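Local coordinates for BH2358 protein (Bacillus halodurans C-125, PDB 2RBD), which is of uncertain function but is a putative spore coat protein with a DUF3231 four-helix fold of the ferritin clan, at residues Ser104-Cys118 with His138-Asn152. Residues are numbered along the deposited sequence; the frame is centred on the assembly and turned at random.
Sequences SATISMDVAKGLVTC and HMAKVQFGGKMLKLN
Leu115 lays its CD2 methyl over one face of the His138 ring, a CH-pi contact 3.8 Å from the centroid; Leu115 O lies in the ring plane by His138 CD2, and Cys118 CB is also at the edge. Ser119 of the second subunit hydrogen-bonds NE2, so imidazole serves both packing and assembly. At the Phe144 edge lie Ile107 CG2 and Val111 CG2, the latter 3.7 Å from Phe144 CD2; Val111 CG1 rests on Gly145 CA, where a side chain would be tight. Bent Met148 crosses Ile107 at about a right angle, CE 4.0 Å from Ile107 CG2. Lys141 is a knob among Val111, Gly114, Leu115 and Cys118, its CD 3.7 Å from Gly114 C; a beta carbon on Gly114 would clash with it.

The Asn152 amide bridges two serines: OD1 accepts from Ser104 OG (2.6 Å), set opposite its backbone N (chi1 -166°), and ND2 donates in the amide plane to Ser108 OG (3.1 Å), though bent, 137° at the hydrogen. Donating to Ser104 O orients the Ser108 hydroxyl. Replacing Asn152 by alanine removes the amide and would probably leave both hydroxyls without their cross-helix mate. This antiparallel pair of the four-helix bundle thus combines a directional polar end with an apolar middle.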
loop_
_atom_site.group_PDB
_atom_site.type_symbol
_atom_site.label_atom_id
_atom_site.label_comp_id
_atom_site.label_asym_id
_atom_site.label_seq_id
_atom_site.Cartn_x
_atom_site.Cartn_y
_atom_site.Cartn_z
ATOM N N SER A 104 -18.335 -7.498 -11.727
ATOM C CA SER A 104 -18.438 -6.209 -11.042
ATOM C C SER A 104 -17.494 -6.116 -9.863
ATOM O O SER A 104 -16.824 -5.090 -9.683
ATOM C CB SER A 104 -19.876 -5.950 -10.596
ATOM O OG SER A 104 -20.034 -4.586 -10.240
ATOM N N ALA A 105 -17.431 -7.167 -9.052
ATOM C CA ALA A 105 -16.506 -7.238 -7.910
ATOM C C ALA A 105 -15.068 -7.040 -8.335
ATOM O O ALA A 105 -14.344 -6.281 -7.707
ATOM C CB ALA A 105 -16.645 -8.561 -7.210
ATOM N N THR A 106 -14.672 -7.725 -9.397
ATOM C CA THR A 106 -13.341 -7.611 -9.924
ATOM C C THR A 106 -12.986 -6.209 -10.345
ATOM O O THR A 106 -11.935 -5.657 -9.960
ATOM C CB THR A 106 -13.173 -8.564 -11.116
ATOM O OG1 THR A 106 -13.391 -9.892 -10.648
ATOM C CG2 THR A 106 -11.778 -8.455 -11.736
ATOM N N ILE A 107 -13.864 -5.604 -11.124
ATOM C CA ILE A 107 -13.628 -4.264 -11.583
ATOM C C ILE A 107 -13.574 -3.283 -10.392
ATOM O O ILE A 107 -12.742 -2.396 -10.327
ATOM C CB ILE A 107 -14.703 -3.844 -12.595
ATOM C CG1 ILE A 107 -14.584 -4.732 -13.826
ATOM C CG2 ILE A 107 -14.558 -2.321 -12.907
ATOM C CD1 ILE A 107 -15.628 -4.475 -14.864
ATOM N N SER A 108 -14.464 -3.458 -9.429
ATOM C CA SER A 108 -14.449 -2.598 -8.230
ATOM C C SER A 108 -13.124 -2.695 -7.462
ATOM O O SER A 108 -12.549 -1.676 -7.033
ATOM C CB SER A 108 -15.611 -2.947 -7.311
ATOM O OG SER A 108 -16.842 -2.745 -8.007
HETATM N N MSE A 109 -12.594 -3.913 -7.347
HETATM C CA MSE A 109 -11.303 -4.095 -6.691
HETATM C C MSE A 109 -10.175 -3.476 -7.510
HETATM O O MSE A 109 -9.265 -2.875 -6.941
HETATM C CB MSE A 109 -11.037 -5.561 -6.393
HETATM C CG MSE A 109 -11.929 -6.048 -5.307
HETATM SE SE MSE A 109 -11.634 -7.884 -4.896
HETATM C CE MSE A 109 -12.409 -8.628 -6.386
ATOM N N ASP A 110 -10.260 -3.616 -8.808
ATOM C CA ASP A 110 -9.264 -3.003 -9.679
ATOM C C ASP A 110 -9.233 -1.459 -9.515
ATOM O O ASP A 110 -8.158 -0.818 -9.476
ATOM C CB ASP A 110 -9.518 -3.316 -11.175
ATOM C CG ASP A 110 -9.317 -4.783 -11.560
ATOM O OD1 ASP A 110 -8.515 -5.488 -10.894
ATOM O OD2 ASP A 110 -9.977 -5.217 -12.533
ATOM N N VAL A 111 -10.415 -0.862 -9.473
ATOM C CA VAL A 111 -10.534 0.564 -9.297
ATOM C C VAL A 111 -9.933 0.995 -7.958
ATOM O O VAL A 111 -9.207 1.990 -7.871
ATOM C CB VAL A 111 -12.008 1.048 -9.471
ATOM C CG1 VAL A 111 -12.145 2.541 -9.102
ATOM C CG2 VAL A 111 -12.447 0.785 -10.903
ATOM N N ALA A 112 -10.267 0.296 -6.882
ATOM C CA ALA A 112 -9.676 0.587 -5.576
ATOM C C ALA A 112 -8.158 0.505 -5.584
ATOM O O ALA A 112 -7.478 1.389 -5.037
ATOM C CB ALA A 112 -10.217 -0.362 -4.528
ATOM N N LYS A 113 -7.622 -0.528 -6.222
ATOM C CA LYS A 113 -6.174 -0.672 -6.342
ATOM C C LYS A 113 -5.588 0.484 -7.148
ATOM O O LYS A 113 -4.556 1.026 -6.795
ATOM C CB LYS A 113 -5.808 -2.013 -6.986
ATOM C CG LYS A 113 -6.042 -3.237 -6.108
ATOM C CD LYS A 113 -6.110 -4.540 -6.950
ATOM N N GLY A 114 -6.255 0.888 -8.214
ATOM C CA GLY A 114 -5.793 2.016 -9.061
ATOM C C GLY A 114 -5.724 3.343 -8.350
ATOM O O GLY A 114 -4.827 4.127 -8.590
ATOM N N LEU A 115 -6.671 3.582 -7.441
ATOM C CA LEU A 115 -6.658 4.788 -6.595
ATOM C C LEU A 115 -5.360 4.841 -5.793
ATOM O O LEU A 115 -4.656 5.856 -5.753
ATOM C CB LEU A 115 -7.856 4.791 -5.657
ATOM C CG LEU A 115 -9.211 5.148 -6.253
ATOM C CD1 LEU A 115 -10.214 5.056 -5.095
ATOM C CD2 LEU A 115 -9.213 6.570 -6.973
ATOM N N VAL A 116 -5.050 3.707 -5.153
ATOM C CA VAL A 116 -3.827 3.559 -4.369
ATOM C C VAL A 116 -2.582 3.744 -5.234
ATOM O O VAL A 116 -1.682 4.498 -4.860
ATOM C CB VAL A 116 -3.819 2.246 -3.593
ATOM C CG1 VAL A 116 -2.418 1.964 -2.969
ATOM C CG2 VAL A 116 -4.902 2.303 -2.469
ATOM N N THR A 117 -2.543 3.107 -6.386
ATOM C CA THR A 117 -1.400 3.278 -7.276
ATOM C C THR A 117 -1.202 4.734 -7.699
ATOM O O THR A 117 -0.092 5.254 -7.671
ATOM C CB THR A 117 -1.530 2.385 -8.501
ATOM O OG1 THR A 117 -1.784 1.036 -8.072
ATOM C CG2 THR A 117 -0.245 2.459 -9.344
ATOM N N CYS A 118 -2.274 5.417 -8.066
ATOM C CA CYS A 118 -2.165 6.841 -8.352
ATOM C C CYS A 118 -1.539 7.619 -7.198
ATOM O O CYS A 118 -0.626 8.419 -7.422
ATOM C CB CYS A 118 -3.516 7.448 -8.714
ATOM S SG CYS A 118 -4.150 6.957 -10.341
ATOM N N HIS A 138 -6.520 10.232 -10.570
ATOM C CA HIS A 138 -7.134 9.888 -9.290
ATOM C C HIS A 138 -8.511 10.506 -9.180
ATOM O O HIS A 138 -9.466 9.811 -8.804
ATOM C CB HIS A 138 -6.231 10.306 -8.129
ATOM C CG HIS A 138 -6.678 9.819 -6.787
ATOM N ND1 HIS A 138 -7.663 10.469 -6.080
ATOM C CD2 HIS A 138 -6.272 8.771 -6.015
ATOM C CE1 HIS A 138 -7.874 9.812 -4.946
ATOM N NE2 HIS A 138 -7.042 8.788 -4.871
HETATM N N MSE A 139 -8.647 11.779 -9.542
HETATM C CA MSE A 139 -9.958 12.446 -9.458
HETATM C C MSE A 139 -11.019 11.748 -10.307
HETATM O O MSE A 139 -12.162 11.549 -9.896
HETATM C CB MSE A 139 -9.815 13.911 -9.849
HETATM C CG MSE A 139 -9.032 14.682 -8.879
HETATM SE SE MSE A 139 -8.575 16.468 -9.608
HETATM C CE MSE A 139 -10.289 17.253 -9.539
ATOM N N ALA A 140 -10.657 11.350 -11.518
ATOM C CA ALA A 140 -11.566 10.644 -12.392
ATOM C C ALA A 140 -11.914 9.268 -11.841
ATOM O O ALA A 140 -13.051 8.846 -11.925
ATOM C CB ALA A 140 -10.965 10.500 -13.802
ATOM N N LYS A 141 -10.927 8.572 -11.281
ATOM C CA LYS A 141 -11.107 7.245 -10.784
ATOM C C LYS A 141 -11.982 7.208 -9.520
ATOM O O LYS A 141 -12.723 6.282 -9.297
ATOM C CB LYS A 141 -9.716 6.602 -10.549
ATOM C CG LYS A 141 -9.653 5.152 -10.742
ATOM C CD LYS A 141 -8.209 4.633 -10.697
ATOM C CE LYS A 141 -7.418 4.868 -11.960
ATOM N NZ LYS A 141 -8.022 4.240 -13.188
ATOM N N VAL A 142 -11.903 8.247 -8.696
ATOM C CA VAL A 142 -12.789 8.349 -7.558
ATOM C C VAL A 142 -14.234 8.369 -8.066
ATOM O O VAL A 142 -15.125 7.688 -7.492
ATOM C CB VAL A 142 -12.484 9.591 -6.724
ATOM C CG1 VAL A 142 -13.643 9.878 -5.751
ATOM C CG2 VAL A 142 -11.144 9.459 -5.977
ATOM N N GLN A 143 -14.507 9.164 -9.109
ATOM C CA GLN A 143 -15.867 9.225 -9.624
ATOM C C GLN A 143 -16.333 7.896 -10.200
ATOM O O GLN A 143 -17.446 7.454 -9.924
ATOM C CB GLN A 143 -16.063 10.359 -10.623
ATOM C CG GLN A 143 -15.817 11.762 -9.981
ATOM C CD GLN A 143 -16.663 12.038 -8.754
ATOM O OE1 GLN A 143 -17.867 11.793 -8.785
ATOM N NE2 GLN A 143 -16.044 12.535 -7.686
ATOM N N PHE A 144 -15.469 7.225 -10.948
ATOM C CA PHE A 144 -15.813 5.945 -11.542
ATOM C C PHE A 144 -16.072 4.905 -10.451
ATOM O O PHE A 144 -17.008 4.117 -10.511
ATOM C CB PHE A 144 -14.696 5.451 -12.519
ATOM C CG PHE A 144 -15.103 4.219 -13.252
ATOM C CD1 PHE A 144 -15.950 4.308 -14.340
ATOM C CD2 PHE A 144 -14.744 2.960 -12.798
ATOM C CE1 PHE A 144 -16.416 3.169 -14.952
ATOM C CE2 PHE A 144 -15.196 1.823 -13.414
ATOM C CZ PHE A 144 -16.045 1.942 -14.505
ATOM N N GLY A 145 -15.232 4.913 -9.431
ATOM C CA GLY A 145 -15.451 4.021 -8.306
ATOM C C GLY A 145 -16.784 4.241 -7.630
ATOM O O GLY A 145 -17.443 3.281 -7.216
ATOM N N GLY A 146 -17.200 5.497 -7.521
ATOM C CA GLY A 146 -18.508 5.794 -6.936
ATOM C C GLY A 146 -19.680 5.258 -7.775
ATOM O O GLY A 146 -20.679 4.789 -7.233
ATOM N N LYS A 147 -19.533 5.309 -9.087
ATOM C CA LYS A 147 -20.490 4.694 -10.018
ATOM C C LYS A 147 -20.557 3.186 -9.873
ATOM O O LYS A 147 -21.644 2.614 -9.907
ATOM C CB LYS A 147 -20.160 5.064 -11.458
ATOM C CG LYS A 147 -20.339 6.495 -11.838
ATOM C CD LYS A 147 -19.697 6.616 -13.234
ATOM C CE LYS A 147 -20.405 7.520 -14.144
ATOM N NZ LYS A 147 -20.431 6.923 -15.499
HETATM N N MSE A 148 -19.406 2.520 -9.727
HETATM C CA MSE A 148 -19.395 1.088 -9.448
HETATM C C MSE A 148 -20.091 0.733 -8.154
HETATM O O MSE A 148 -20.827 -0.205 -8.113
HETATM C CB MSE A 148 -17.940 0.558 -9.463
HETATM C CG MSE A 148 -17.260 0.604 -10.821
HETATM SE SE MSE A 148 -18.148 -0.399 -12.238
HETATM C CE MSE A 148 -18.297 -2.140 -11.385
ATOM N N LEU A 149 -19.859 1.496 -7.092
ATOM C CA LEU A 149 -20.522 1.240 -5.834
ATOM C C LEU A 149 -22.034 1.379 -6.001
ATOM O O LEU A 149 -22.778 0.538 -5.503
ATOM C CB LEU A 149 -20.015 2.206 -4.778
ATOM C CG LEU A 149 -20.593 2.085 -3.363
ATOM C CD1 LEU A 149 -20.364 0.651 -2.856
ATOM C CD2 LEU A 149 -19.972 3.151 -2.446
ATOM N N LYS A 150 -22.477 2.423 -6.698
ATOM C CA LYS A 150 -23.924 2.630 -6.952
ATOM C C LYS A 150 -24.535 1.435 -7.702
ATOM O O LYS A 150 -25.604 0.925 -7.334
ATOM C CB LYS A 150 -24.148 3.912 -7.730
ATOM C CG LYS A 150 -24.128 5.150 -6.852
ATOM C CD LYS A 150 -24.106 6.421 -7.660
ATOM C CE LYS A 150 -23.916 7.647 -6.760
ATOM N NZ LYS A 150 -23.907 8.877 -7.609
ATOM N N LEU A 151 -23.832 0.962 -8.724
ATOM C CA LEU A 151 -24.237 -0.235 -9.477
ATOM C C LEU A 151 -24.400 -1.432 -8.577
ATOM O O LEU A 151 -25.427 -2.100 -8.608
ATOM C CB LEU A 151 -23.246 -0.543 -10.591
ATOM C CG LEU A 151 -23.495 -1.778 -11.473
ATOM C CD1 LEU A 151 -24.575 -1.458 -12.465
ATOM C CD2 LEU A 151 -22.212 -2.268 -12.196
ATOM N N ASN A 152 -23.373 -1.732 -7.777
ATOM C CA ASN A 152 -23.393 -2.888 -6.916
ATOM C C ASN A 152 -24.536 -2.811 -5.909
ATOM O O ASN A 152 -25.192 -3.821 -5.606
ATOM C CB ASN A 152 -22.049 -3.044 -6.220
ATOM C CG ASN A 152 -20.973 -3.561 -7.151
ATOM O OD1 ASN A 152 -21.242 -4.387 -7.997
ATOM N ND2 ASN A 152 -19.742 -3.058 -6.998
#